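Local structure of MDM10 isoform 1 (Saccharomyces cerevisiae, 7BTX) at residues Ala29-Arg32 and Thr33-Phe37; Gln79-Glu82 and Lys83-Asn87; Trp197-Thr201 and Ser202-Cys206. The protein helps tether the endoplasmic reticulum to mitochondria as part of the ERMES complex and takes part in late assembly steps of the outer-membrane TOM translocase. All blocks are in the same frame, centred on the assembly; numbering follows the deposited sequence.

Contact 1: residues Ala29-Arg32 and Thr33-Phe37; sequences ATSR and TLLDF
Thr-33 grips the carbonyl of Ala-29 twice, with its backbone N at 3.0 Å from Ala-29 O and its hydroxyl OG1 also 3.0 Å from that oxygen. The two donors arrive from opposite faces of the carbonyl plane; OG1 can fold back because it lies beside its own backbone N, anti to the carbonyl carbon (chi1 -63°). Next along this single-turn helix, Leu-34 N donates to Thr-30 O at 3.3 Å. The tight side is mostly apolar: Thr-30 CG2 and Leu-34 CD1 run side by side at 3.7 Å, and Leu-35 CD1 packs against the serine hydroxyl, 3.6 Å from Ser-31 OG. Both leucines continue onto Cys-293 of strand 292-297, part of the barrel wall. The solvent side is looser. Arg-32 sets one guanidinium face over Ala-29 CA, and its NH2 bonds to Glu-25 O. It does not pair with the Asp-36 carboxylate: Arg-32 NE stays 6.1 Å from Asp-36 OD2, and only a weak backbone bond joins Asp-36 N to Arg-32 O. The guanidinium is thus held by Glu-25 O, any attraction to Asp-36 is probably weak at this separation, and the backbone and hydroxyl bonds hold the turn.

Contact 2: residues Gln79-Glu82 and Lys83-Asn87; sequences QQLE and KFMRN
Leu-81 and Met-85 meet in the loop after strand 68-76 of the beta barrel, where residues 81-84 form a beta turn closed by Phe-84 N bonding to Leu-81 O at 3.0 Å. The side chains divide by direction. The first torsion of Leu-81 (chi1 -168°) swings CG away from its own N and carries the CD2 branch to the methionine chain, which it meets at an angle, 3.8 Å from Met-85 CG and 4.0 Å from Met-85 SD. Glu-82 crosses the same methionine, its CG reaching Met-85 CG at 4.1 Å. Leu-81 rests on Phe-12 and Met-85 on Val-8, both of helix 5-16, and the two share Leu-74 of strand 68-76, so the turn sits between the N-terminal helix and the barrel wall; Glu-82 lies by Lys-50. Lys-83 takes another course: bent at both chi3 and chi4, it curls back across Gln-80, bringing NZ to 3.7 Å from Gln-80 CB while its CE carbon passes 3.8 Å from the same atom. Phe-84 turns its ring on edge to the backbone of the preceding residues, with the carbonyl oxygen of Gln-80 in the ring plane; there Phe-84 CD1 approaches Gln-80 O to 3.2 Å.

Contact 3: residues Trp197-Thr201 and Ser202-Cys206; sequences WIFST and SDLLC
Ser-200 is held through its backbone N, which donates to Leu-205 O at 2.6 Å, and through its hydroxyl, whose OG accepts from Ser-202 N at 2.9 Å. With OG anti to the Ser-200 backbone N (chi1 165°), the hydroxyl points ahead along the chain and meets the amide two residues on, which makes an ST turn. Ser-200 CB also packs on Leu-205 CB at 3.9 Å. Beside this polar pair, the Phe-199 ring lies obliquely against the returning backbone, CE1 being 3.3 Å from Leu-204 O, and reaches the leucine side chain through CZ, 4.2 Å from Leu-204 CD2. On the same side of the ring, CD1 of Phe-199 lies 4.4 Å from Cys-206 CB. The chain here doubles back at the end of strand 194-199 of the beta barrel, and Phe-199 forms a single beta bridge with Cys-206. With an alanine here in place of Ser-200, Ser-202 N would lack this acceptor and the start of the turn is likely to become freer to shift. Strand 179-189 fixes one flank: Phe-199 is backbone-bonded to Cys-184, and Thr-201 OG1 to Leu-182 O. Asp-203 OD2 bonds to Ser-243 OG of a loop. Cys-206 is backbone-bonded to Leu-239, Leu-205 packs on Trp-238, and that leucine also touches the backbone of another protein's chain.

How the contacts relate
From the N terminus, contact 1 comes first, winding up helix 30-33 before strand 44-48, close to the centre of the folded chain against the strands 280-284, 292-297 and 413-420. Contact 2 follows strand 68-76 and turns the chain beside helix 5-16; the next modelled strand is 140-147. Contact 3 closes the reversal that passes the chain from strand 194-199 to strand 209-211, and links it, through Cys-206, to strand 230-240. The three are in series, so none nests in or crosses another. Contacts 1 and 2 come within about 8 Å at their nearest atoms without touching, whereas contacts 2 and 3 have centres about 30 Å apart.

Contact 1: residues Ala29-Arg32 and Thr33-Phe37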
loop_
_atom_site.group_PDB
_atom_site.type_symbol
_atom_site.label_atom_id
_atom_site.label_comp_id
_atom_site.label_asym_id
_atom_site.label_seq_id
_atom_site.Cartn_x
_atom_site.Cartn_y
_atom_site.Cartn_z
ATOM N N ALA D 29 16.309 -14.522 32.889
ATOM C CA ALA D 29 15.228 -14.986 32.034
ATOM C C ALA D 29 13.905 -14.636 32.683
ATOM O O ALA D 29 12.932 -14.303 32.000
ATOM C CB ALA D 29 15.329 -16.488 31.788
ATOM N N THR D 30 13.871 -14.704 34.012
ATOM C CA THR D 30 12.676 -14.321 34.743
ATOM C C THR D 30 12.512 -12.805 34.766
ATOM O O THR D 30 11.388 -12.310 34.874
ATOM C CB THR D 30 12.749 -14.904 36.152
ATOM O OG1 THR D 30 13.183 -16.263 36.067
ATOM C CG2 THR D 30 11.381 -14.931 36.788
ATOM N N SER D 31 13.604 -12.062 34.623
ATOM C CA SER D 31 13.555 -10.614 34.485
ATOM C C SER D 31 13.275 -10.155 33.062
ATOM O O SER D 31 13.209 -8.947 32.826
ATOM C CB SER D 31 14.873 -9.998 34.949
ATOM O OG SER D 31 15.051 -8.709 34.393
ATOM N N ARG D 32 13.150 -11.072 32.108
ATOM C CA ARG D 32 12.731 -10.716 30.761
ATOM C C ARG D 32 11.335 -11.212 30.437
ATOM O O ARG D 32 10.673 -10.642 29.563
ATOM C CB ARG D 32 13.714 -11.272 29.728
ATOM C CG ARG D 32 15.124 -10.754 29.886
ATOM C CD ARG D 32 15.968 -11.066 28.665
ATOM N NE ARG D 32 15.765 -12.429 28.180
ATOM C CZ ARG D 32 16.645 -13.415 28.324
ATOM N NH1 ARG D 32 17.791 -13.195 28.950
ATOM N NH2 ARG D 32 16.376 -14.623 27.854
ATOM N N THR D 33 10.880 -12.254 31.120
ATOM C CA THR D 33 9.525 -12.756 30.988
ATOM C C THR D 33 8.549 -11.884 31.765
ATOM O O THR D 33 7.426 -11.641 31.310
ATOM C CB THR D 33 9.484 -14.210 31.473
ATOM O OG1 THR D 33 10.327 -15.007 30.634
ATOM C CG2 THR D 33 8.081 -14.788 31.432
ATOM N N LEU D 34 8.985 -11.351 32.903
ATOM C CA LEU D 34 8.101 -10.577 33.759
ATOM C C LEU D 34 8.113 -9.090 33.453
ATOM O O LEU D 34 7.177 -8.390 33.849
ATOM C CB LEU D 34 8.462 -10.810 35.226
ATOM C CG LEU D 34 8.062 -12.206 35.684
ATOM C CD1 LEU D 34 8.520 -12.552 37.070
ATOM C CD2 LEU D 34 6.590 -12.245 35.653
ATOM N N LEU D 35 9.123 -8.587 32.751
ATOM C CA LEU D 35 9.249 -7.152 32.553
ATOM C C LEU D 35 9.133 -6.745 31.096
ATOM O O LEU D 35 8.409 -5.798 30.776
ATOM C CB LEU D 35 10.593 -6.658 33.089
ATOM C CG LEU D 35 11.008 -7.025 34.506
ATOM C CD1 LEU D 35 12.321 -6.377 34.787
ATOM C CD2 LEU D 35 10.004 -6.641 35.527
ATOM N N ASP D 36 9.839 -7.432 30.201
ATOM C CA ASP D 36 10.057 -6.959 28.840
ATOM C C ASP D 36 9.170 -7.659 27.819
ATOM O O ASP D 36 9.601 -7.882 26.685
ATOM C CB ASP D 36 11.524 -7.130 28.461
ATOM C CG ASP D 36 12.456 -6.431 29.422
ATOM O OD1 ASP D 36 12.058 -5.393 29.987
ATOM O OD2 ASP D 36 13.586 -6.921 29.618
ATOM N N PHE D 37 7.937 -8.003 28.185
ATOM C CA PHE D 37 7.050 -8.639 27.226
ATOM C C PHE D 37 6.528 -7.606 26.228
ATOM O O PHE D 37 6.751 -6.399 26.357
ATOM C CB PHE D 37 5.915 -9.374 27.939
ATOM C CG PHE D 37 5.086 -8.517 28.852
ATOM C CD1 PHE D 37 5.395 -8.419 30.194
ATOM C CD2 PHE D 37 3.962 -7.859 28.383
ATOM C CE1 PHE D 37 4.625 -7.652 31.038
ATOM C CE2 PHE D 37 3.195 -7.091 29.225
ATOM C CZ PHE D 37 3.525 -6.990 30.551
#

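Contact 2: residues Gln79-Glu82 and Lys83-Asn87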
loop_
_atom_site.group_PDB
_atom_site.type_symbol
_atom_site.label_atom_id
_atom_site.label_comp_id
_atom_site.label_asym_id
_atom_site.label_seq_id
_atom_site.Cartn_x
_atom_site.Cartn_y
_atom_site.Cartn_z
ATOM N N GLN D 79 12.934 -38.099 18.616
ATOM C CA GLN D 79 11.581 -38.474 18.229
ATOM C C GLN D 79 10.543 -38.175 19.302
ATOM O O GLN D 79 9.480 -38.808 19.305
ATOM C CB GLN D 79 11.535 -39.958 17.858
ATOM C CG GLN D 79 11.911 -40.262 16.408
ATOM C CD GLN D 79 11.056 -39.518 15.393
ATOM O OE1 GLN D 79 11.408 -38.428 14.938
ATOM N NE2 GLN D 79 9.925 -40.110 15.030
ATOM N N GLN D 80 10.826 -37.247 20.214
ATOM C CA GLN D 80 9.888 -36.818 21.241
ATOM C C GLN D 80 9.691 -35.306 21.209
ATOM O O GLN D 80 9.335 -34.701 22.219
ATOM C CB GLN D 80 10.369 -37.254 22.624
ATOM C CG GLN D 80 10.486 -38.760 22.829
ATOM C CD GLN D 80 11.826 -39.313 22.368
ATOM O OE1 GLN D 80 12.784 -38.563 22.175
ATOM N NE2 GLN D 80 11.897 -40.626 22.191
ATOM N N LEU D 81 9.913 -34.686 20.049
ATOM C CA LEU D 81 10.146 -33.247 20.007
ATOM C C LEU D 81 8.855 -32.445 20.061
ATOM O O LEU D 81 8.798 -31.413 20.736
ATOM C CB LEU D 81 10.941 -32.889 18.754
ATOM C CG LEU D 81 11.532 -31.484 18.640
ATOM C CD1 LEU D 81 12.923 -31.602 18.123
ATOM C CD2 LEU D 81 10.728 -30.622 17.700
ATOM N N GLU D 82 7.814 -32.884 19.364
ATOM C CA GLU D 82 6.608 -32.078 19.231
ATOM C C GLU D 82 5.636 -32.243 20.392
ATOM O O GLU D 82 4.565 -31.627 20.377
ATOM C CB GLU D 82 5.920 -32.371 17.901
ATOM C CG GLU D 82 6.710 -31.824 16.725
ATOM C CD GLU D 82 5.935 -31.851 15.433
ATOM O OE1 GLU D 82 5.366 -30.800 15.074
ATOM O OE2 GLU D 82 5.897 -32.911 14.773
ATOM N N LYS D 83 5.981 -33.048 21.397
ATOM C CA LYS D 83 5.315 -32.930 22.686
ATOM C C LYS D 83 5.786 -31.708 23.457
ATOM O O LYS D 83 5.106 -31.279 24.393
ATOM C CB LYS D 83 5.547 -34.182 23.534
ATOM C CG LYS D 83 5.041 -35.472 22.915
ATOM C CD LYS D 83 5.349 -36.659 23.811
ATOM C CE LYS D 83 6.691 -37.278 23.475
ATOM N NZ LYS D 83 6.728 -37.767 22.072
ATOM N N PHE D 84 6.934 -31.146 23.082
ATOM C CA PHE D 84 7.504 -29.973 23.726
ATOM C C PHE D 84 7.312 -28.711 22.900
ATOM O O PHE D 84 7.762 -27.639 23.313
ATOM C CB PHE D 84 8.993 -30.190 23.995
ATOM C CG PHE D 84 9.278 -31.266 25.001
ATOM C CD1 PHE D 84 9.435 -32.582 24.602
ATOM C CD2 PHE D 84 9.398 -30.959 26.346
ATOM C CE1 PHE D 84 9.698 -33.573 25.519
ATOM C CE2 PHE D 84 9.668 -31.947 27.270
ATOM C CZ PHE D 84 9.816 -33.257 26.854
ATOM N N MET D 85 6.651 -28.813 21.749
ATOM C CA MET D 85 6.448 -27.685 20.851
ATOM C C MET D 85 5.178 -26.906 21.159
ATOM O O MET D 85 4.677 -26.185 20.289
ATOM C CB MET D 85 6.432 -28.170 19.404
ATOM C CG MET D 85 7.793 -28.583 18.906
ATOM S SD MET D 85 8.761 -27.167 18.397
ATOM C CE MET D 85 8.091 -26.964 16.764
ATOM N N ARG D 86 4.645 -27.046 22.368
ATOM C CA ARG D 86 3.552 -26.215 22.840
ATOM C C ARG D 86 3.911 -25.513 24.139
ATOM O O ARG D 86 3.063 -24.803 24.692
ATOM C CB ARG D 86 2.275 -27.049 23.040
ATOM C CG ARG D 86 1.763 -27.752 21.786
ATOM C CD ARG D 86 2.170 -29.220 21.776
ATOM N NE ARG D 86 1.844 -29.886 20.519
ATOM C CZ ARG D 86 0.736 -30.589 20.308
ATOM N NH1 ARG D 86 0.528 -31.165 19.133
ATOM N NH2 ARG D 86 -0.164 -30.718 21.272
ATOM N N ASN D 87 5.146 -25.685 24.618
ATOM C CA ASN D 87 5.655 -25.229 25.918
ATOM C C ASN D 87 4.763 -25.724 27.062
ATOM O O ASN D 87 4.711 -26.923 27.347
ATOM C CB ASN D 87 5.792 -23.701 25.954
ATOM C CG ASN D 87 6.652 -23.214 27.108
ATOM O OD1 ASN D 87 7.205 -24.005 27.871
ATOM N ND2 ASN D 87 6.757 -21.898 27.245
#

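Contact 3: residues Trp197-Thr201 and Ser202-Cys206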
loop_
_atom_site.group_PDB
_atom_site.type_symbol
_atom_site.label_atom_id
_atom_site.label_comp_id
_atom_site.label_asym_id
_atom_site.label_seq_id
_atom_site.Cartn_x
_atom_site.Cartn_y
_atom_site.Cartn_z
ATOM N N TRP D 197 31.260 -21.119 22.793
ATOM C CA TRP D 197 32.118 -20.365 21.872
ATOM C C TRP D 197 31.282 -19.946 20.673
ATOM O O TRP D 197 30.960 -20.757 19.809
ATOM C CB TRP D 197 33.312 -21.185 21.450
ATOM C CG TRP D 197 34.311 -21.360 22.518
ATOM C CD1 TRP D 197 35.412 -20.597 22.741
ATOM C CD2 TRP D 197 34.307 -22.368 23.528
ATOM N NE1 TRP D 197 36.098 -21.068 23.829
ATOM C CE2 TRP D 197 35.438 -22.157 24.329
ATOM C CE3 TRP D 197 33.454 -23.431 23.831
ATOM C CZ2 TRP D 197 35.739 -22.967 25.413
ATOM C CZ3 TRP D 197 33.755 -24.231 24.906
ATOM C CH2 TRP D 197 34.885 -23.997 25.684
ATOM N N ILE D 198 30.938 -18.672 20.616
ATOM C CA ILE D 198 30.074 -18.164 19.561
ATOM C C ILE D 198 30.920 -17.436 18.530
ATOM O O ILE D 198 31.710 -16.552 18.870
ATOM C CB ILE D 198 28.998 -17.238 20.144
ATOM C CG1 ILE D 198 28.197 -17.962 21.218
ATOM C CG2 ILE D 198 28.079 -16.739 19.056
ATOM C CD1 ILE D 198 28.491 -17.512 22.614
ATOM N N PHE D 199 30.763 -17.807 17.268
ATOM C CA PHE D 199 31.316 -17.054 16.154
ATOM C C PHE D 199 30.161 -16.622 15.272
ATOM O O PHE D 199 29.240 -17.403 15.034
ATOM C CB PHE D 199 32.317 -17.883 15.351
ATOM C CG PHE D 199 32.791 -17.207 14.098
ATOM C CD1 PHE D 199 33.674 -16.145 14.165
ATOM C CD2 PHE D 199 32.355 -17.631 12.855
ATOM C CE1 PHE D 199 34.111 -15.517 13.019
ATOM C CE2 PHE D 199 32.792 -17.008 11.704
ATOM C CZ PHE D 199 33.671 -15.951 11.787
ATOM N N SER D 200 30.208 -15.392 14.792
ATOM C CA SER D 200 29.142 -14.841 13.974
ATOM C C SER D 200 29.721 -14.324 12.666
ATOM O O SER D 200 30.900 -14.496 12.373
ATOM C CB SER D 200 28.408 -13.733 14.723
ATOM O OG SER D 200 27.612 -12.978 13.832
ATOM N N THR D 201 28.870 -13.691 11.870
ATOM C CA THR D 201 29.324 -13.005 10.669
ATOM C C THR D 201 28.665 -11.627 10.613
ATOM O O THR D 201 28.410 -11.082 9.534
ATOM C CB THR D 201 29.027 -13.851 9.419
ATOM O OG1 THR D 201 29.273 -15.225 9.725
ATOM C CG2 THR D 201 29.992 -13.522 8.284
ATOM N N SER D 202 28.350 -11.062 11.778
ATOM C CA SER D 202 27.760 -9.732 11.807
ATOM C C SER D 202 28.819 -8.674 11.525
ATOM O O SER D 202 28.768 -7.993 10.497
ATOM C CB SER D 202 27.088 -9.481 13.158
ATOM O OG SER D 202 27.981 -9.746 14.225
ATOM N N ASP D 203 29.799 -8.534 12.415
ATOM C CA ASP D 203 30.986 -7.790 12.026
ATOM C C ASP D 203 32.041 -8.782 11.564
ATOM O O ASP D 203 32.310 -8.911 10.366
ATOM C CB ASP D 203 31.507 -6.969 13.207
ATOM C CG ASP D 203 30.840 -5.617 13.319
ATOM O OD1 ASP D 203 29.997 -5.288 12.457
ATOM O OD2 ASP D 203 31.159 -4.879 14.274
ATOM N N LEU D 204 32.636 -9.486 12.529
ATOM C CA LEU D 204 33.163 -10.835 12.368
ATOM C C LEU D 204 33.044 -11.574 13.688
ATOM O O LEU D 204 33.906 -12.394 14.018
ATOM C CB LEU D 204 34.609 -10.845 11.874
ATOM C CG LEU D 204 34.816 -11.089 10.377
ATOM C CD1 LEU D 204 36.276 -11.373 10.082
ATOM C CD2 LEU D 204 33.942 -12.217 9.869
ATOM N N LEU D 205 31.982 -11.278 14.440
ATOM C CA LEU D 205 31.927 -11.338 15.897
ATOM C C LEU D 205 32.227 -12.713 16.466
ATOM O O LEU D 205 31.447 -13.651 16.297
ATOM C CB LEU D 205 30.537 -10.885 16.343
ATOM C CG LEU D 205 30.208 -10.848 17.830
ATOM C CD1 LEU D 205 30.875 -9.661 18.487
ATOM C CD2 LEU D 205 28.714 -10.789 18.020
ATOM N N CYS D 206 33.361 -12.820 17.145
ATOM C CA CYS D 206 33.704 -13.981 17.945
ATOM C C CYS D 206 33.332 -13.703 19.391
ATOM O O CYS D 206 33.251 -12.552 19.819
ATOM C CB CYS D 206 35.195 -14.313 17.833
ATOM S SG CYS D 206 35.686 -15.820 18.701
#